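Local coordinates for protein CELL division inhibitor (Pyrococcus furiosus, PDB 1G3Q) that probably hydrolyses ATP as a MinD-type, P-loop ATPase of the cell division apparatus, and is captured here with ADP and magnesium bound, at residues A[131-143]-A[158-172]. Numbering follows the deposited sequence.
Sequences MLSGEEALLVTNP and LKKAGLAILGFVLNR. With ADP (adenosine-5'-diphosphate), chain C.
Strands 136-141 and 164-171 run parallel, 22° between their short axes, joined by seven backbone hydrogen bonds from Ala-164 N to Glu-135 O (2.9 Å) at one end to Asn-171 N to Thr-141 O at the other. With helix 145-160 between them they form a beta-alpha-beta unit of the P-loop ATPase sheet. The pairing slips midway: Ala-137 lies opposite Ile-165, but Leu-139 opposite Phe-168, so the second strand carries one extra residue, a beta bulge at Leu-166 and Gly-167. Gly-167 has a phi of 146°, at which a side chain would collide with the carbonyl oxygen of Leu-166, so the backbone shape itself calls for glycine here.

On the helix side, Leu-139 CB meets Phe-168 CB at 3.6 Å, and Ala-137 CB touches the CD1 atoms of Leu-158 and Ile-165. Leu-158 crosses Met-131 at about a right angle, its CD2 3.6 Å from Met-131 CB. On the other face, Leu-138 CD1 packs obliquely on Val-169 CG2 (3.8 Å), while Glu-136 forms a salt bridge with Arg-3.

At the C-terminal ends the pair reaches the nucleotide. Arg-172 turns one guanidinium face toward ADP, with the base atom C4 3.6 Å above its plane, offset toward the rim, and its NE forms a salt bridge with Glu-199. Replacing this arginine by alanine would probably leave the Glu-199 carboxylate without that mate and strip the cover from this part of the adenosine. With its CG anti to the backbone N (chi1 -173°), Asn-171 carries its amide out to the adenine, where OD1 accepts from ADP N6 at 2.8 Å, and ND2, also bonded to Thr-14 O of the P-loop, donates to ADP N7 at 2.9 Å.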
ATOM      1  N   MET A 131      -7.847  -1.948  -6.196  1.00 19.22           N
ATOM      2  CA  MET A 131      -7.360  -0.703  -6.781  1.00 19.70           C
ATOM      3  C   MET A 131      -8.485   0.292  -7.036  1.00 20.18           C
ATOM      4  O   MET A 131      -8.334   1.485  -6.769  1.00 20.00           O
ATOM      5  CB  MET A 131      -6.620  -0.979  -8.094  1.00 20.08           C
ATOM      6  CG  MET A 131      -5.399  -1.872  -7.940  1.00 19.90           C
ATOM      7  SD  MET A 131      -4.449  -2.002  -9.464  1.00 20.36           S
ATOM      8  CE  MET A 131      -5.541  -3.068 -10.436  1.00 20.58           C
ATOM      9  N   LEU A 132      -9.612  -0.199  -7.547  1.00 20.39           N
ATOM     10  CA  LEU A 132     -10.746   0.665  -7.846  1.00 20.90           C
ATOM     11  C   LEU A 132     -11.482   1.168  -6.612  1.00 20.92           C
ATOM     12  O   LEU A 132     -12.473   1.898  -6.729  1.00 20.58           O
ATOM     13  CB  LEU A 132     -11.727  -0.046  -8.783  1.00 21.46           C
ATOM     14  CG  LEU A 132     -11.206  -0.269 -10.208  1.00 22.09           C
ATOM     15  CD1 LEU A 132     -12.246  -1.025 -11.025  1.00 22.52           C
ATOM     16  CD2 LEU A 132     -10.896   1.071 -10.851  1.00 22.65           C
ATOM     17  N   SER A 133     -11.006   0.776  -5.433  1.00 20.64           N
ATOM     18  CA  SER A 133     -11.613   1.228  -4.185  1.00 21.05           C
ATOM     19  C   SER A 133     -11.001   2.571  -3.799  1.00 21.06           C
ATOM     20  O   SER A 133     -11.499   3.255  -2.903  1.00 21.24           O
ATOM     21  CB  SER A 133     -11.370   0.215  -3.057  1.00 20.72           C
ATOM     22  OG  SER A 133     -12.107  -0.979  -3.259  1.00 20.26           O
ATOM     23  N   GLY A 134      -9.918   2.938  -4.476  1.00 21.16           N
ATOM     24  CA  GLY A 134      -9.252   4.199  -4.187  1.00 21.88           C
ATOM     25  C   GLY A 134      -9.607   5.332  -5.139  1.00 22.40           C
ATOM     26  O   GLY A 134     -10.233   5.110  -6.175  1.00 21.95           O
ATOM     27  N   GLU A 135      -9.206   6.550  -4.779  1.00 22.87           N
ATOM     28  CA  GLU A 135      -9.464   7.743  -5.588  1.00 23.79           C
ATOM     29  C   GLU A 135      -8.156   8.173  -6.238  1.00 23.56           C
ATOM     30  O   GLU A 135      -8.147   8.824  -7.283  1.00 23.92           O
ATOM     31  CB  GLU A 135      -9.955   8.894  -4.709  1.00 24.73           C
ATOM     32  CG  GLU A 135     -11.090   8.554  -3.776  1.00 26.58           C
ATOM     33  CD  GLU A 135     -11.298   9.628  -2.721  1.00 27.87           C
ATOM     34  OE1 GLU A 135     -10.322   9.969  -2.007  1.00 28.29           O
ATOM     35  OE2 GLU A 135     -12.434  10.127  -2.601  1.00 28.65           O
ATOM     36  N   GLU A 136      -7.055   7.822  -5.582  1.00 22.97           N
ATOM     37  CA  GLU A 136      -5.715   8.145  -6.047  1.00 22.55           C
ATOM     38  C   GLU A 136      -4.915   6.855  -6.120  1.00 22.15           C
ATOM     39  O   GLU A 136      -5.240   5.876  -5.444  1.00 21.85           O
ATOM     40  CB  GLU A 136      -5.026   9.086  -5.061  1.00 23.29           C
ATOM     41  CG  GLU A 136      -5.755  10.389  -4.798  1.00 24.68           C
ATOM     42  CD  GLU A 136      -5.181  11.134  -3.609  1.00 25.35           C
ATOM     43  OE1 GLU A 136      -3.940  11.208  -3.496  1.00 26.56           O
ATOM     44  OE2 GLU A 136      -5.967  11.650  -2.789  1.00 26.14           O
ATOM     45  N   ALA A 137      -3.856   6.859  -6.920  1.00 21.65           N
ATOM     46  CA  ALA A 137      -3.020   5.680  -7.061  1.00 21.75           C
ATOM     47  C   ALA A 137      -1.536   6.009  -6.970  1.00 21.64           C
ATOM     48  O   ALA A 137      -1.052   6.962  -7.587  1.00 21.45           O
ATOM     49  CB  ALA A 137      -3.317   4.980  -8.388  1.00 21.58           C
ATOM     50  N   LEU A 138      -0.822   5.217  -6.180  1.00 21.06           N
ATOM     51  CA  LEU A 138       0.615   5.382  -6.028  1.00 20.81           C
ATOM     52  C   LEU A 138       1.218   4.124  -6.632  1.00 20.64           C
ATOM     53  O   LEU A 138       1.091   3.036  -6.073  1.00 20.35           O
ATOM     54  CB  LEU A 138       1.005   5.491  -4.549  1.00 20.53           C
ATOM     55  CG  LEU A 138       2.508   5.616  -4.273  1.00 20.35           C
ATOM     56  CD1 LEU A 138       3.043   6.890  -4.913  1.00 21.03           C
ATOM     57  CD2 LEU A 138       2.765   5.634  -2.769  1.00 20.69           C
ATOM     58  N   LEU A 139       1.861   4.273  -7.783  1.00 20.65           N
ATOM     59  CA  LEU A 139       2.459   3.135  -8.461  1.00 20.75           C
ATOM     60  C   LEU A 139       3.748   2.695  -7.783  1.00 20.96           C
ATOM     61  O   LEU A 139       4.603   3.520  -7.458  1.00 20.83           O
ATOM     62  CB  LEU A 139       2.747   3.482  -9.928  1.00 21.27           C
ATOM     63  CG  LEU A 139       1.646   4.203 -10.715  1.00 21.48           C
ATOM     64  CD1 LEU A 139       2.082   4.339 -12.174  1.00 21.81           C
ATOM     65  CD2 LEU A 139       0.339   3.437 -10.628  1.00 21.83           C
ATOM     66  N   VAL A 140       3.876   1.392  -7.559  1.00 21.01           N
ATOM     67  CA  VAL A 140       5.074   0.839  -6.942  1.00 21.22           C
ATOM     68  C   VAL A 140       5.724  -0.089  -7.959  1.00 22.20           C
ATOM     69  O   VAL A 140       5.074  -0.984  -8.496  1.00 22.04           O
ATOM     70  CB  VAL A 140       4.741   0.036  -5.666  1.00 20.65           C
ATOM     71  CG1 VAL A 140       6.009  -0.566  -5.092  1.00 19.83           C
ATOM     72  CG2 VAL A 140       4.077   0.943  -4.639  1.00 20.46           C
ATOM     73  N   THR A 141       7.006   0.131  -8.222  1.00 23.52           N
ATOM     74  CA  THR A 141       7.721  -0.679  -9.196  1.00 25.14           C
ATOM     75  C   THR A 141       9.186  -0.856  -8.828  1.00 26.12           C
ATOM     76  O   THR A 141       9.716  -0.141  -7.979  1.00 26.25           O
ATOM     77  CB  THR A 141       7.665  -0.026 -10.590  1.00 25.34           C
ATOM     78  OG1 THR A 141       8.315  -0.873 -11.549  1.00 26.11           O
ATOM     79  CG2 THR A 141       8.370   1.325 -10.564  1.00 25.79           C
ATOM     80  N   ASN A 142       9.830  -1.823  -9.470  1.00 27.60           N
ATOM     81  CA  ASN A 142      11.245  -2.074  -9.250  1.00 29.23           C
ATOM     82  C   ASN A 142      11.966  -1.580 -10.503  1.00 30.28           C
ATOM     83  O   ASN A 142      11.324  -1.288 -11.511  1.00 30.41           O
ATOM     84  CB  ASN A 142      11.501  -3.563  -9.022  1.00 29.75           C
ATOM     85  CG  ASN A 142      10.801  -4.085  -7.779  1.00 30.63           C
ATOM     86  OD1 ASN A 142      10.668  -3.370  -6.782  1.00 31.01           O
ATOM     87  ND2 ASN A 142      10.364  -5.339  -7.826  1.00 31.07           N
ATOM     88  N   PRO A 143      13.304  -1.468 -10.453  1.00 31.25           N
ATOM     89  CA  PRO A 143      14.103  -0.997 -11.592  1.00 32.12           C
ATOM     90  C   PRO A 143      14.189  -1.924 -12.812  1.00 32.85           C
ATOM     91  O   PRO A 143      15.152  -1.848 -13.574  1.00 33.43           O
ATOM     92  CB  PRO A 143      15.481  -0.753 -10.970  1.00 32.03           C
ATOM     93  CG  PRO A 143      15.174  -0.487  -9.523  1.00 31.68           C
ATOM     94  CD  PRO A 143      14.131  -1.532  -9.237  1.00 31.57           C
ATOM     95  N   LEU A 158      -5.990   2.448 -14.418  1.00 27.81           N
ATOM     96  CA  LEU A 158      -6.560   3.189 -13.299  1.00 28.20           C
ATOM     97  C   LEU A 158      -6.870   4.628 -13.698  1.00 28.54           C
ATOM     98  O   LEU A 158      -7.872   5.195 -13.271  1.00 28.58           O
ATOM     99  CB  LEU A 158      -5.600   3.168 -12.106  1.00 27.19           C
ATOM    100  CG  LEU A 158      -5.315   1.783 -11.517  1.00 26.83           C
ATOM    101  CD1 LEU A 158      -4.330   1.907 -10.363  1.00 26.42           C
ATOM    102  CD2 LEU A 158      -6.618   1.146 -11.047  1.00 26.28           C
ATOM    103  N   LYS A 159      -6.005   5.218 -14.514  1.00 29.73           N
ATOM    104  CA  LYS A 159      -6.215   6.590 -14.961  1.00 30.80           C
ATOM    105  C   LYS A 159      -7.529   6.678 -15.735  1.00 31.11           C
ATOM    106  O   LYS A 159      -8.326   7.595 -15.523  1.00 31.24           O
ATOM    107  CB  LYS A 159      -5.058   7.040 -15.854  1.00 31.54           C
ATOM    108  CG  LYS A 159      -5.126   8.503 -16.252  1.00 33.05           C
ATOM    109  CD  LYS A 159      -3.954   8.885 -17.139  1.00 34.40           C
ATOM    110  CE  LYS A 159      -3.996  10.363 -17.500  1.00 35.07           C
ATOM    111  NZ  LYS A 159      -2.896  10.724 -18.437  1.00 35.89           N
ATOM    112  N   LYS A 160      -7.752   5.714 -16.624  1.00 31.26           N
ATOM    113  CA  LYS A 160      -8.970   5.677 -17.426  1.00 31.75           C
ATOM    114  C   LYS A 160     -10.182   5.382 -16.547  1.00 31.70           C
ATOM    115  O   LYS A 160     -11.301   5.799 -16.857  1.00 31.83           O
ATOM    116  CB  LYS A 160      -8.847   4.614 -18.522  1.00 32.36           C
ATOM    117  CG  LYS A 160      -7.717   4.881 -19.512  1.00 33.78           C
ATOM    118  CD  LYS A 160      -7.597   3.779 -20.558  1.00 34.86           C
ATOM    119  CE  LYS A 160      -6.507   4.104 -21.568  1.00 35.40           C
ATOM    120  NZ  LYS A 160      -6.336   3.030 -22.584  1.00 36.38           N
ATOM    121  N   ALA A 161      -9.955   4.666 -15.448  1.00 31.22           N
ATOM    122  CA  ALA A 161     -11.033   4.323 -14.528  1.00 30.90           C
ATOM    123  C   ALA A 161     -11.453   5.529 -13.691  1.00 30.47           C
ATOM    124  O   ALA A 161     -12.449   5.477 -12.970  1.00 30.39           O
ATOM    125  CB  ALA A 161     -10.602   3.175 -13.619  1.00 30.97           C
ATOM    126  N   GLY A 162     -10.685   6.611 -13.781  1.00 30.13           N
ATOM    127  CA  GLY A 162     -11.023   7.811 -13.036  1.00 29.65           C
ATOM    128  C   GLY A 162     -10.123   8.175 -11.867  1.00 29.52           C
ATOM    129  O   GLY A 162     -10.301   9.232 -11.263  1.00 29.78           O
ATOM    130  N   LEU A 163      -9.157   7.322 -11.541  1.00 28.82           N
ATOM    131  CA  LEU A 163      -8.256   7.605 -10.427  1.00 27.95           C
ATOM    132  C   LEU A 163      -7.154   8.600 -10.767  1.00 27.62           C
ATOM    133  O   LEU A 163      -6.608   8.593 -11.872  1.00 27.20           O
ATOM    134  CB  LEU A 163      -7.597   6.316  -9.916  1.00 27.86           C
ATOM    135  CG  LEU A 163      -8.449   5.265  -9.203  1.00 27.62           C
ATOM    136  CD1 LEU A 163      -9.305   4.511 -10.211  1.00 27.14           C
ATOM    137  CD2 LEU A 163      -7.525   4.297  -8.462  1.00 27.22           C
ATOM    138  N   ALA A 164      -6.827   9.450  -9.798  1.00 27.22           N
ATOM    139  CA  ALA A 164      -5.765  10.432  -9.960  1.00 26.98           C
ATOM    140  C   ALA A 164      -4.449   9.712  -9.689  1.00 26.88           C
ATOM    141  O   ALA A 164      -4.240   9.178  -8.594  1.00 27.08           O
ATOM    142  CB  ALA A 164      -5.952  11.574  -8.968  1.00 26.89           C
ATOM    143  N   ILE A 165      -3.570   9.678 -10.686  1.00 26.31           N
ATOM    144  CA  ILE A 165      -2.287   9.008 -10.534  1.00 25.52           C
ATOM    145  C   ILE A 165      -1.271   9.978  -9.945  1.00 25.47           C
ATOM    146  O   ILE A 165      -0.781  10.880 -10.629  1.00 25.34           O
ATOM    147  CB  ILE A 165      -1.762   8.488 -11.885  1.00 25.84           C
ATOM    148  CG1 ILE A 165      -2.890   7.791 -12.654  1.00 25.77           C
ATOM    149  CG2 ILE A 165      -0.602   7.530 -11.652  1.00 25.53           C
ATOM    150  CD1 ILE A 165      -3.558   6.644 -11.903  1.00 26.26           C
ATOM    151  N   LEU A 166      -0.962   9.783  -8.668  1.00 24.68           N
ATOM    152  CA  LEU A 166      -0.023  10.636  -7.950  1.00 23.92           C
ATOM    153  C   LEU A 166       1.386  10.572  -8.517  1.00 23.59           C
ATOM    154  O   LEU A 166       2.096  11.578  -8.562  1.00 23.20           O
ATOM    155  CB  LEU A 166       0.018  10.233  -6.476  1.00 23.97           C
ATOM    156  CG  LEU A 166      -1.289  10.322  -5.690  1.00 24.04           C
ATOM    157  CD1 LEU A 166      -1.075   9.787  -4.280  1.00 24.25           C
ATOM    158  CD2 LEU A 166      -1.759  11.765  -5.645  1.00 24.92           C
ATOM    159  N   GLY A 167       1.784   9.379  -8.941  1.00 23.15           N
ATOM    160  CA  GLY A 167       3.116   9.183  -9.480  1.00 22.63           C
ATOM    161  C   GLY A 167       3.583   7.792  -9.103  1.00 22.40           C
ATOM    162  O   GLY A 167       2.756   6.928  -8.806  1.00 21.87           O
ATOM    163  N   PHE A 168       4.892   7.562  -9.098  1.00 22.21           N
ATOM    164  CA  PHE A 168       5.395   6.243  -8.752  1.00 22.82           C
ATOM    165  C   PHE A 168       6.582   6.248  -7.798  1.00 22.80           C
ATOM    166  O   PHE A 168       7.254   7.265  -7.610  1.00 22.61           O
ATOM    167  CB  PHE A 168       5.756   5.467 -10.027  1.00 23.27           C
ATOM    168  CG  PHE A 168       7.070   5.871 -10.651  1.00 24.04           C
ATOM    169  CD1 PHE A 168       8.197   5.066 -10.511  1.00 24.04           C
ATOM    170  CD2 PHE A 168       7.174   7.041 -11.401  1.00 24.39           C
ATOM    171  CE1 PHE A 168       9.409   5.414 -11.109  1.00 24.53           C
ATOM    172  CE2 PHE A 168       8.382   7.400 -12.004  1.00 24.29           C
ATOM    173  CZ  PHE A 168       9.501   6.585 -11.858  1.00 24.55           C
ATOM    174  N   VAL A 169       6.812   5.091  -7.187  1.00 22.65           N
ATOM    175  CA  VAL A 169       7.914   4.897  -6.259  1.00 22.32           C
ATOM    176  C   VAL A 169       8.838   3.862  -6.881  1.00 22.37           C
ATOM    177  O   VAL A 169       8.388   2.797  -7.309  1.00 22.28           O
ATOM    178  CB  VAL A 169       7.419   4.351  -4.896  1.00 22.53           C
ATOM    179  CG1 VAL A 169       8.610   4.036  -3.995  1.00 21.80           C
ATOM    180  CG2 VAL A 169       6.500   5.367  -4.228  1.00 22.41           C
ATOM    181  N   LEU A 170      10.126   4.180  -6.951  1.00 22.40           N
ATOM    182  CA  LEU A 170      11.101   3.251  -7.505  1.00 22.64           C
ATOM    183  C   LEU A 170      11.700   2.538  -6.304  1.00 22.65           C
ATOM    184  O   LEU A 170      12.611   3.049  -5.656  1.00 22.66           O
ATOM    185  CB  LEU A 170      12.193   4.002  -8.270  1.00 22.57           C
ATOM    186  CG  LEU A 170      13.248   3.144  -8.975  1.00 22.50           C
ATOM    187  CD1 LEU A 170      12.582   2.270 -10.031  1.00 22.70           C
ATOM    188  CD2 LEU A 170      14.288   4.053  -9.618  1.00 22.77           C
ATOM    189  N   ASN A 171      11.178   1.354  -6.007  1.00 22.86           N
ATOM    190  CA  ASN A 171      11.641   0.593  -4.858  1.00 23.30           C
ATOM    191  C   ASN A 171      12.734  -0.423  -5.169  1.00 24.13           C
ATOM    192  O   ASN A 171      12.897  -0.863  -6.310  1.00 24.04           O
ATOM    193  CB  ASN A 171      10.443  -0.100  -4.197  1.00 22.19           C
ATOM    194  CG  ASN A 171      10.810  -0.788  -2.897  1.00 22.16           C
ATOM    195  OD1 ASN A 171      11.576  -0.252  -2.096  1.00 21.25           O
ATOM    196  ND2 ASN A 171      10.253  -1.974  -2.676  1.00 21.28           N
ATOM    197  N   ARG A 172      13.488  -0.776  -4.131  1.00 25.20           N
ATOM    198  CA  ARG A 172      14.570  -1.745  -4.228  1.00 26.24           C
ATOM    199  C   ARG A 172      15.667  -1.314  -5.200  1.00 27.07           C
ATOM    200  O   ARG A 172      16.257  -2.139  -5.898  1.00 26.72           O
ATOM    201  CB  ARG A 172      13.996  -3.103  -4.631  1.00 27.03           C
ATOM    202  CG  ARG A 172      12.700  -3.418  -3.894  1.00 27.68           C
ATOM    203  CD  ARG A 172      12.408  -4.899  -3.828  1.00 28.14           C
ATOM    204  NE  ARG A 172      13.407  -5.621  -3.045  1.00 28.32           N
ATOM    205  CZ  ARG A 172      13.294  -6.898  -2.696  1.00 28.12           C
ATOM    206  NH1 ARG A 172      12.221  -7.588  -3.056  1.00 28.51           N
ATOM    207  NH2 ARG A 172      14.254  -7.488  -1.998  1.00 28.57           N
TER
HETATM  208  PB  ADP C 238       4.527  -7.049  -2.282  1.00 18.51           P
HETATM  209  O1B ADP C 238       4.258  -8.406  -2.712  1.00 18.62           O
HETATM  210  O2B ADP C 238       4.639  -6.166  -3.453  1.00 17.61           O
HETATM  211  O3B ADP C 238       3.473  -6.398  -1.182  1.00 17.20           O
HETATM  212  PA  ADP C 238       6.376  -6.790  -0.155  1.00 18.69           P
HETATM  213  O1A ADP C 238       5.919  -7.770   0.769  1.00 17.45           O
HETATM  214  O2A ADP C 238       6.091  -5.438   0.247  1.00 18.14           O
HETATM  215  O3A ADP C 238       5.907  -7.020  -1.579  1.00 18.24           O
HETATM  216  O5' ADP C 238       7.869  -6.950  -0.222  1.00 17.70           O
HETATM  217  C5' ADP C 238       8.543  -8.213  -0.598  1.00 18.36           C
HETATM  218  C4' ADP C 238       9.733  -8.481   0.251  1.00 18.67           C
HETATM  219  O4' ADP C 238      10.849  -7.613  -0.098  1.00 19.06           O
HETATM  220  C3' ADP C 238       9.531  -8.250   1.716  1.00 19.08           C
HETATM  221  O3' ADP C 238      10.074  -9.329   2.471  1.00 19.96           O
HETATM  222  C2' ADP C 238      10.252  -6.981   2.059  1.00 18.91           C
HETATM  223  O2' ADP C 238      10.801  -6.912   3.373  1.00 18.49           O
HETATM  224  C1' ADP C 238      11.321  -6.869   1.058  1.00 18.98           C
HETATM  225  N9  ADP C 238      11.544  -5.485   0.555  1.00 18.66           N
HETATM  226  C8  ADP C 238      10.692  -4.547  -0.049  1.00 18.53           C
HETATM  227  N7  ADP C 238      11.239  -3.409  -0.365  1.00 18.53           N
HETATM  228  C5  ADP C 238      12.544  -3.565   0.042  1.00 18.56           C
HETATM  229  C6  ADP C 238      13.673  -2.699  -0.007  1.00 18.87           C
HETATM  230  N6  ADP C 238      13.552  -1.478  -0.529  1.00 18.65           N
HETATM  231  N1  ADP C 238      14.888  -3.165   0.503  1.00 18.76           N
HETATM  232  C2  ADP C 238      14.986  -4.422   1.035  1.00 19.29           C
HETATM  233  N3  ADP C 238      13.963  -5.307   1.121  1.00 18.62           N
HETATM  234  C4  ADP C 238      12.765  -4.824   0.609  1.00 18.86           C